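Local coordinates for V-type ATP synthase alpha chain (Nanoarchaeum equitans Kin4-M, PDB 5BN3), which belongs to the alpha/beta subunit family of rotary V/A-type ATPases and holds ADP in its P-loop domain, as one subunit of a six-chain assembly, at residues I13-F18 / E39-Y44; S321-A326 / G377-P382; G399-L404 / Y419-T424. All coordinates share one frame; numbering follows the deposited sequence.

Contact 1 (I13-F18 / E39-Y44)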
loop_
_atom_site.group_PDB
_atom_site.type_symbol
_atom_site.label_atom_id
_atom_site.label_comp_id
_atom_site.label_asym_id
_atom_site.label_seq_id
_atom_site.Cartn_x
_atom_site.Cartn_y
_atom_site.Cartn_z
ATOM N N ILE A 13 29.280 -16.637 11.238
ATOM C CA ILE A 13 30.458 -16.055 10.605
ATOM C C ILE A 13 31.707 -16.594 11.293
ATOM O O ILE A 13 31.809 -16.570 12.524
ATOM C CB ILE A 13 30.439 -14.513 10.660
ATOM C CG1 ILE A 13 29.193 -13.978 9.951
ATOM C CG2 ILE A 13 31.689 -13.934 10.013
ATOM C CD1 ILE A 13 28.997 -12.480 10.083
ATOM N N ALA A 14 32.648 -17.093 10.499
ATOM C CA ALA A 14 33.873 -17.673 11.038
ATOM C C ALA A 14 35.117 -17.092 10.383
ATOM O O ALA A 14 35.115 -16.788 9.190
ATOM C CB ALA A 14 33.855 -19.186 10.879
ATOM N N LYS A 15 36.178 -16.938 11.170
ATOM C CA LYS A 15 37.485 -16.591 10.626
ATOM C C LYS A 15 38.261 -17.869 10.336
ATOM O O LYS A 15 38.193 -18.829 11.107
ATOM C CB LYS A 15 38.278 -15.724 11.609
ATOM C CG LYS A 15 38.120 -14.222 11.415
ATOM C CD LYS A 15 39.294 -13.482 12.051
ATOM C CE LYS A 15 39.205 -11.975 11.849
ATOM N NZ LYS A 15 38.330 -11.310 12.852
ATOM N N GLY A 16 38.993 -17.883 9.227
ATOM C CA GLY A 16 39.798 -19.037 8.872
ATOM C C GLY A 16 39.963 -19.229 7.377
ATOM O O GLY A 16 39.819 -18.282 6.600
ATOM N N LYS A 17 40.276 -20.457 6.975
ATOM C CA LYS A 17 40.428 -20.788 5.562
ATOM C C LYS A 17 39.311 -21.722 5.110
ATOM O O LYS A 17 39.157 -22.824 5.642
ATOM C CB LYS A 17 41.784 -21.426 5.311
ATOM N N PHE A 18 38.536 -21.283 4.124
ATOM C CA PHE A 18 37.396 -22.060 3.651
ATOM C C PHE A 18 37.259 -22.006 2.134
ATOM O O PHE A 18 37.898 -21.188 1.472
ATOM C CB PHE A 18 36.105 -21.547 4.295
ATOM C CG PHE A 18 36.089 -21.639 5.795
ATOM C CD1 PHE A 18 35.661 -22.795 6.426
ATOM C CD2 PHE A 18 36.493 -20.565 6.574
ATOM C CE1 PHE A 18 35.638 -22.880 7.808
ATOM C CE2 PHE A 18 36.469 -20.642 7.955
ATOM C CZ PHE A 18 36.043 -21.803 8.572
ATOM N N GLU A 39 34.500 -13.503 2.497
ATOM C CA GLU A 39 34.982 -12.129 2.448
ATOM C C GLU A 39 36.324 -12.061 3.164
ATOM O O GLU A 39 36.373 -12.025 4.396
ATOM C CB GLU A 39 33.973 -11.188 3.114
ATOM C CG GLU A 39 34.348 -9.713 3.071
ATOM C CD GLU A 39 33.220 -8.819 3.547
ATOM O OE1 GLU A 39 32.290 -9.335 4.201
ATOM O OE2 GLU A 39 33.257 -7.603 3.263
ATOM N N ASN A 40 37.404 -12.053 2.384
ATOM C CA ASN A 40 38.767 -12.103 2.916
ATOM C C ASN A 40 39.029 -13.339 3.774
ATOM O O ASN A 40 39.075 -14.461 3.267
ATOM C CB ASN A 40 39.105 -10.827 3.697
ATOM C CG ASN A 40 39.221 -9.610 2.804
ATOM O OD1 ASN A 40 39.795 -9.676 1.716
ATOM N ND2 ASN A 40 38.674 -8.488 3.259
ATOM N N ASP A 41 39.198 -13.122 5.074
ATOM C CA ASP A 41 39.488 -14.204 6.009
ATOM C C ASP A 41 38.222 -14.734 6.677
ATOM O O ASP A 41 38.274 -15.675 7.474
ATOM C CB ASP A 41 40.474 -13.723 7.073
ATOM C CG ASP A 41 40.089 -12.377 7.655
ATOM O OD1 ASP A 41 39.464 -11.570 6.935
ATOM O OD2 ASP A 41 40.415 -12.122 8.832
ATOM N N LYS A 42 37.088 -14.125 6.346
ATOM C CA LYS A 42 35.811 -14.504 6.939
ATOM C C LYS A 42 35.020 -15.441 6.034
ATOM O O LYS A 42 35.107 -15.356 4.807
ATOM C CB LYS A 42 34.971 -13.257 7.221
ATOM C CG LYS A 42 35.697 -12.165 7.981
ATOM C CD LYS A 42 34.874 -10.887 7.984
ATOM C CE LYS A 42 34.564 -10.423 9.396
ATOM N NZ LYS A 42 35.746 -9.828 10.074
ATOM N N ALA A 43 34.242 -16.327 6.647
ATOM C CA ALA A 43 33.327 -17.187 5.901
ATOM C C ALA A 43 31.909 -17.045 6.430
ATOM O O ALA A 43 31.687 -17.025 7.643
ATOM C CB ALA A 43 33.766 -18.630 5.976
ATOM N N TYR A 44 30.951 -16.953 5.515
ATOM C CA TYR A 44 29.545 -16.886 5.888
ATOM C C TYR A 44 28.921 -18.264 5.723
ATOM O O TYR A 44 28.906 -18.829 4.627
ATOM C CB TYR A 44 28.820 -15.820 5.064
ATOM C CG TYR A 44 29.320 -14.422 5.361
ATOM C CD1 TYR A 44 30.474 -13.933 4.763
ATOM C CD2 TYR A 44 28.650 -13.598 6.255
ATOM C CE1 TYR A 44 30.941 -12.661 5.039
ATOM C CE2 TYR A 44 29.109 -12.323 6.537
ATOM C CZ TYR A 44 30.255 -11.861 5.926
ATOM O OH TYR A 44 30.714 -10.594 6.206
#

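Contact 2 (S321-A326 / G377-P382)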
loop_
_atom_site.group_PDB
_atom_site.type_symbol
_atom_site.label_atom_id
_atom_site.label_comp_id
_atom_site.label_asym_id
_atom_site.label_seq_id
_atom_site.Cartn_x
_atom_site.Cartn_y
_atom_site.Cartn_z
ATOM N N SER A 321 5.753 -27.033 1.173
ATOM C CA SER A 321 5.415 -26.033 0.165
ATOM C C SER A 321 6.639 -25.191 -0.200
ATOM O O SER A 321 7.504 -24.945 0.644
ATOM C CB SER A 321 4.302 -25.127 0.699
ATOM O OG SER A 321 4.354 -23.844 0.108
ATOM N N THR A 322 6.704 -24.735 -1.450
ATOM C CA THR A 322 7.853 -23.958 -1.927
ATOM C C THR A 322 7.978 -22.578 -1.284
ATOM O O THR A 322 9.058 -21.992 -1.264
ATOM C CB THR A 322 7.848 -23.805 -3.461
ATOM O OG1 THR A 322 6.671 -23.097 -3.873
ATOM C CG2 THR A 322 7.881 -25.168 -4.126
ATOM N N SER A 323 6.873 -22.059 -0.763
ATOM C CA SER A 323 6.893 -20.786 -0.052
ATOM C C SER A 323 7.767 -20.828 1.206
ATOM O O SER A 323 8.335 -19.814 1.608
ATOM C CB SER A 323 5.471 -20.359 0.315
ATOM O OG SER A 323 4.671 -20.237 -0.845
ATOM N N ARG A 324 7.874 -22.002 1.823
ATOM C CA ARG A 324 8.666 -22.154 3.043
ATOM C C ARG A 324 10.156 -22.093 2.720
ATOM O O ARG A 324 10.957 -21.604 3.517
ATOM C CB ARG A 324 8.327 -23.473 3.745
ATOM C CG ARG A 324 6.836 -23.696 3.970
ATOM C CD ARG A 324 6.190 -22.508 4.654
ATOM N NE ARG A 324 4.739 -22.653 4.711
ATOM C CZ ARG A 324 3.883 -21.638 4.673
ATOM N NH1 ARG A 324 4.330 -20.393 4.574
ATOM N NH2 ARG A 324 2.580 -21.870 4.727
ATOM N N TRP A 325 10.512 -22.601 1.545
ATOM C CA TRP A 325 11.873 -22.511 1.027
ATOM C C TRP A 325 12.194 -21.050 0.739
ATOM O O TRP A 325 13.286 -20.571 1.044
ATOM C CB TRP A 325 12.000 -23.368 -0.244
ATOM C CG TRP A 325 13.265 -23.163 -1.051
ATOM C CD1 TRP A 325 14.491 -22.780 -0.584
ATOM C CD2 TRP A 325 13.410 -23.324 -2.470
ATOM N NE1 TRP A 325 15.386 -22.697 -1.625
ATOM C CE2 TRP A 325 14.748 -23.028 -2.792
ATOM C CE3 TRP A 325 12.538 -23.697 -3.498
ATOM C CZ2 TRP A 325 15.235 -23.088 -4.099
ATOM C CZ3 TRP A 325 13.021 -23.757 -4.794
ATOM C CH2 TRP A 325 14.357 -23.455 -5.083
ATOM N N ALA A 326 11.228 -20.337 0.171
ATOM C CA ALA A 326 11.389 -18.911 -0.083
ATOM C C ALA A 326 11.604 -18.132 1.212
ATOM O O ALA A 326 12.399 -17.191 1.248
ATOM C CB ALA A 326 10.193 -18.370 -0.838
ATOM N N GLY A 377 4.794 -28.139 -7.600
ATOM C CA GLY A 377 5.143 -27.263 -6.495
ATOM C C GLY A 377 3.953 -26.532 -5.901
ATOM O O GLY A 377 3.310 -25.720 -6.566
ATOM N N ALA A 378 3.657 -26.823 -4.640
ATOM C CA ALA A 378 2.615 -26.095 -3.924
ATOM C C ALA A 378 3.147 -24.729 -3.496
ATOM O O ALA A 378 4.328 -24.587 -3.169
ATOM C CB ALA A 378 2.150 -26.884 -2.720
ATOM N N VAL A 379 2.281 -23.720 -3.518
ATOM C CA VAL A 379 2.662 -22.374 -3.103
ATOM C C VAL A 379 1.664 -21.866 -2.070
ATOM O O VAL A 379 0.464 -22.106 -2.198
ATOM C CB VAL A 379 2.702 -21.397 -4.300
ATOM C CG1 VAL A 379 3.338 -20.076 -3.886
ATOM C CG2 VAL A 379 3.472 -21.996 -5.455
ATOM N N SER A 380 2.158 -21.172 -1.050
ATOM C CA SER A 380 1.307 -20.698 0.036
ATOM C C SER A 380 1.299 -19.176 0.132
ATOM O O SER A 380 1.899 -18.611 1.045
ATOM C CB SER A 380 1.772 -21.284 1.368
ATOM O OG SER A 380 1.923 -22.687 1.291
ATOM N N PRO A 381 0.602 -18.507 -0.800
ATOM C CA PRO A 381 0.581 -17.040 -0.836
ATOM C C PRO A 381 -0.057 -16.436 0.410
ATOM O O PRO A 381 -1.126 -16.882 0.835
ATOM C CB PRO A 381 -0.281 -16.732 -2.065
ATOM C CG PRO A 381 -1.154 -17.932 -2.224
ATOM C CD PRO A 381 -0.291 -19.092 -1.817
ATOM N N PRO A 382 0.602 -15.430 0.998
ATOM C CA PRO A 382 0.071 -14.763 2.191
ATOM C C PRO A 382 -1.297 -14.159 1.898
ATOM O O PRO A 382 -1.436 -13.424 0.917
ATOM C CB PRO A 382 1.089 -13.648 2.448
ATOM C CG PRO A 382 2.353 -14.130 1.812
ATOM C CD PRO A 382 1.918 -14.897 0.599
HETATM O O HOH W 1 4.331 -17.557 -1.174
HETATM O O HOH W 2 2.537 -18.238 3.715
#

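Contact 3 (G399-L404 / Y419-T424)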
loop_
_atom_site.group_PDB
_atom_site.type_symbol
_atom_site.label_atom_id
_atom_site.label_comp_id
_atom_site.label_asym_id
_atom_site.label_seq_id
_atom_site.Cartn_x
_atom_site.Cartn_y
_atom_site.Cartn_z
ATOM N N GLY A 399 4.617 -25.271 -16.328
ATOM C CA GLY A 399 3.813 -25.514 -17.515
ATOM C C GLY A 399 2.313 -25.457 -17.283
ATOM O O GLY A 399 1.535 -25.493 -18.240
ATOM N N ALA A 400 1.902 -25.373 -16.020
ATOM C CA ALA A 400 0.483 -25.258 -15.689
ATOM C C ALA A 400 0.233 -24.580 -14.354
ATOM O O ALA A 400 1.055 -24.663 -13.437
ATOM C CB ALA A 400 -0.184 -26.623 -15.700
ATOM N N LEU A 401 -0.918 -23.922 -14.256
ATOM C CA LEU A 401 -1.392 -23.362 -12.998
ATOM C C LEU A 401 -2.604 -24.145 -12.515
ATOM O O LEU A 401 -3.649 -24.147 -13.168
ATOM C CB LEU A 401 -1.771 -21.887 -13.174
ATOM C CG LEU A 401 -2.573 -21.219 -12.051
ATOM C CD1 LEU A 401 -1.806 -21.294 -10.749
ATOM C CD2 LEU A 401 -2.909 -19.770 -12.387
ATOM N N TRP A 402 -2.461 -24.821 -11.381
ATOM C CA TRP A 402 -3.594 -25.482 -10.742
ATOM C C TRP A 402 -4.022 -24.643 -9.541
ATOM O O TRP A 402 -3.663 -24.935 -8.400
ATOM C CB TRP A 402 -3.218 -26.910 -10.328
ATOM C CG TRP A 402 -2.945 -27.813 -11.508
ATOM C CD1 TRP A 402 -3.366 -27.625 -12.794
ATOM C CD2 TRP A 402 -2.180 -29.032 -11.511
ATOM N NE1 TRP A 402 -2.920 -28.653 -13.593
ATOM C CE2 TRP A 402 -2.193 -29.525 -12.834
ATOM C CE3 TRP A 402 -1.495 -29.749 -10.528
ATOM C CZ2 TRP A 402 -1.540 -30.711 -13.194
ATOM C CZ3 TRP A 402 -0.849 -30.927 -10.889
ATOM C CH2 TRP A 402 -0.877 -31.393 -12.212
ATOM N N ALA A 403 -4.792 -23.591 -9.812
ATOM C CA ALA A 403 -5.128 -22.594 -8.794
ATOM C C ALA A 403 -6.261 -23.031 -7.877
ATOM O O ALA A 403 -7.343 -23.400 -8.340
ATOM C CB ALA A 403 -5.480 -21.272 -9.450
ATOM N N LEU A 404 -6.020 -22.960 -6.572
ATOM C CA LEU A 404 -7.046 -23.320 -5.601
ATOM C C LEU A 404 -7.817 -22.080 -5.146
ATOM O O LEU A 404 -7.246 -20.998 -5.007
ATOM C CB LEU A 404 -6.432 -24.065 -4.415
ATOM C CG LEU A 404 -5.788 -25.397 -4.804
ATOM C CD1 LEU A 404 -5.192 -26.098 -3.596
ATOM C CD2 LEU A 404 -6.809 -26.298 -5.477
ATOM N N TYR A 419 -11.592 -23.208 -12.216
ATOM C CA TYR A 419 -11.590 -23.648 -13.611
ATOM C C TYR A 419 -11.617 -22.509 -14.629
ATOM O O TYR A 419 -11.624 -22.751 -15.837
ATOM C CB TYR A 419 -12.757 -24.611 -13.863
ATOM C CG TYR A 419 -14.066 -24.170 -13.248
ATOM C CD1 TYR A 419 -14.836 -23.182 -13.842
ATOM C CD2 TYR A 419 -14.536 -24.756 -12.082
ATOM C CE1 TYR A 419 -16.030 -22.782 -13.288
ATOM C CE2 TYR A 419 -15.730 -24.362 -11.520
ATOM C CZ TYR A 419 -16.472 -23.376 -12.130
ATOM O OH TYR A 419 -17.665 -22.972 -11.581
ATOM N N LEU A 420 -11.628 -21.270 -14.145
ATOM C CA LEU A 420 -11.585 -20.109 -15.029
ATOM C C LEU A 420 -10.192 -19.488 -15.050
ATOM O O LEU A 420 -9.764 -18.930 -16.060
ATOM C CB LEU A 420 -12.614 -19.064 -14.591
ATOM C CG LEU A 420 -14.083 -19.486 -14.657
ATOM C CD1 LEU A 420 -15.001 -18.319 -14.336
ATOM C CD2 LEU A 420 -14.405 -20.047 -16.025
ATOM N N ILE A 421 -9.494 -19.604 -13.926
ATOM C CA ILE A 421 -8.177 -19.003 -13.748
ATOM C C ILE A 421 -7.047 -20.003 -14.029
ATOM O O ILE A 421 -5.999 -19.642 -14.572
ATOM C CB ILE A 421 -8.054 -18.420 -12.321
ATOM C CG1 ILE A 421 -8.955 -17.189 -12.176
ATOM C CG2 ILE A 421 -6.619 -18.070 -11.991
ATOM C CD1 ILE A 421 -8.650 -16.091 -13.173
ATOM N N SER A 422 -7.268 -21.265 -13.672
ATOM C CA SER A 422 -6.280 -22.313 -13.929
ATOM C C SER A 422 -6.039 -22.494 -15.426
ATOM O O SER A 422 -6.892 -22.153 -16.248
ATOM C CB SER A 422 -6.725 -23.640 -13.309
ATOM O OG SER A 422 -6.848 -23.525 -11.903
ATOM N N TYR A 423 -4.867 -23.025 -15.771
ATOM C CA TYR A 423 -4.504 -23.266 -17.162
ATOM C C TYR A 423 -3.450 -24.356 -17.289
ATOM O O TYR A 423 -2.743 -24.663 -16.329
ATOM C CB TYR A 423 -3.989 -21.978 -17.827
ATOM C CG TYR A 423 -2.721 -21.404 -17.225
ATOM C CD1 TYR A 423 -1.475 -21.950 -17.515
ATOM C CD2 TYR A 423 -2.771 -20.301 -16.393
ATOM C CE1 TYR A 423 -0.325 -21.428 -16.972
ATOM C CE2 TYR A 423 -1.622 -19.764 -15.853
ATOM C CZ TYR A 423 -0.405 -20.335 -16.145
ATOM O OH TYR A 423 0.746 -19.813 -15.611
ATOM N N THR A 424 -3.353 -24.933 -18.482
ATOM C CA THR A 424 -2.202 -25.748 -18.848
ATOM C C THR A 424 -1.673 -25.263 -20.189
ATOM O O THR A 424 -2.450 -24.911 -21.077
ATOM C CB THR A 424 -2.532 -27.259 -18.902
ATOM O OG1 THR A 424 -1.366 -27.991 -19.303
ATOM C CG2 THR A 424 -3.667 -27.541 -19.885
#

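Contact 1 (I13-F18 / E39-Y44)
Ile13 and Tyr44 lie side by side on one face of an antiparallel ladder in the N-terminal beta-barrel domain, where strand 11-15 runs against strand 42-47. They share that face because they are a non-hydrogen-bonded pair. With Ile13 CG1 and Tyr44 CG each beside its own backbone N (chi1 -59° and -65°), the longer branch of isoleucine, CG1 and CD1, lies along the CD2-CE2 side of the ring, Ile13 CD1 coming 3.6 Å from Tyr44 CE2. On the face of Ala14 and Ala43, Phe18 folds back so that its CD2 sits 3.4 Å from Ala43 CB; an alanine is small enough for a ring to come this near the strand.

Two bonds hold the Ala14-Ala43 pair, from Ala14 N to Ala43 O at 3.0 Å and from Ala43 N to Ala14 O at 2.7 Å. A third, Gly16 N to Asp41 O at 2.9 Å, continues the pairing past the strand end. Gly16 adopts a backbone conformation (phi 150°) that would press a side chain against the preceding carbonyl, so glycine suits it.

Farther out, Lys15 and Lys42 lie alongside each other, and their like charges are probably eased by Asp41 beside Lys15 and by a weak, long ion pair from Lys15 to Glu36 of a neighbouring NEQ263 chain. Glu39 to Lys42 form a type II' turn, with Asn40, a residue that tolerates positive phi, at its second position. From two residues beyond the turn, Tyr44 OH donates back to Glu39 OE1 at 2.8 Å, meeting the oxygen nearly along its C-O bond.

Contact 2 (S321-A326 / G377-P382)
Ser323 OG accepts the backbone N-H of Ser380 at 2.7 Å, in a nearly straight bond (165° at the hydrogen), and so ties the first turn of helix 322-335 to the chain just beyond strand 370-379. Ala378 O is gripped twice by one residue: Thr322 N reaches it at 2.9 Å and Thr322 OG1 also at 2.9 Å, from opposite faces of the carbonyl plane. Threonine suits this place because its hydroxyl, set between the backbone N and the carbonyl carbon (chi1 62°), can meet the same oxygen as its amide, while its methyl turns toward Gly377.

Ser321 is the N-cap of the helix, and its OG accepts from Ser323 N at 3.2 Å. The same hydroxyl shares a hydrogen bond with Ser380 OG at 2.9 Å. Serine is small enough for its hydroxyl to meet a backbone amide or another hydroxyl in this buried place. A water joins Arg324 NH1 to Ser380 O, and a second water binds Ser323 OG.

Ser380 CB lies over one face of the Arg324 guanidinium, 3.5 Å from NH2, while Arg324 NE forms a salt bridge with Glu252 and the group also makes cation-pi contacts with Tyr256 and Tyr297 of a neighbouring NEQ263 chain. Val379 turns one methyl, CG1, to Ser323 OG and the other, CG2, to Thr322 OG1, and packs onward against helix 389-395. The side chains of Ala378 and Ser380 also touch Lys229 of the P-loop. Helix 322-335 thus starts from the end of strand 314-320 and is bonded to the end of the neighbouring parallel strand 370-379, an architecture belonging to the alpha/beta core of P-loop nucleotide-binding domains, at the strand ends that face the nucleotide.

Contact 3 (G399-L404 / Y419-T424)
The Tyr423 ring carries Leu401 CB over one face, a CH-pi contact with the carbon 3.7 Å from the ring centroid and offset toward the rim on the CE2 side. The two side chains cross at about a right angle. Tyr423 has its ring between its own backbone N and carbonyl carbon (chi1 63°), which folds it back across the partner strand. Leucine fits because of its branch: with CG anti to the backbone N (chi1 167°), Leu401 CD2 lies 3.7 Å from Tyr423 CE2 and reaches on to Ile421 CG2, 4.1 Å away.

The backbones of Leu401 and Tyr423 form a hydrogen-bonded antiparallel pair: Leu401 N donates to Tyr423 O at 2.9 Å, and Tyr423 N returns a bond to a lone pair of Leu401 O at 3.1 Å. Next along, Ala400 faces Thr424 as a non-hydrogen-bonded pair, its small methyl 3.3 Å from Tyr423 O. Beside the Leu401-Tyr423 pair, Ser422 OG accepts from Ala403 N at 2.9 Å, and it is also hydrogen-bonded to Asn418 O.

This two-stranded ribbon, 400-401 with 423-424, lies in the nucleotide-binding domain beside strand 218-222, which Leu401, Trp402 and Leu404 touch. Trp402 NE1 and Thr424 OG1 bond to the carbonyls of Phe211 and Pro212, whereas Tyr419 packs on helices 441-458 and 472-489.

Overall arrangement
Contacts 2 and 3 share the nucleotide-binding domain, their centres 16 Å apart and nearest atoms about 7 Å apart; strand 218-222, which leads into the P-loop, touches or pairs with parts of both. Contact 2 is close to the ligands, with the Ser380 side chain about 7 Å from the bound ADP and from a magnesium ion. Contact 3 approaches the same pocket through Leu404, which touches Ser227, and Tyr414 of the ADP pocket lies in the chain between its segments. Contact 1 stands apart in the N-terminal barrel, its centre 32 Å from that of contact 2 and 46 Å from that of contact 3. Each also meets at least one neighbouring NEQ263 chain.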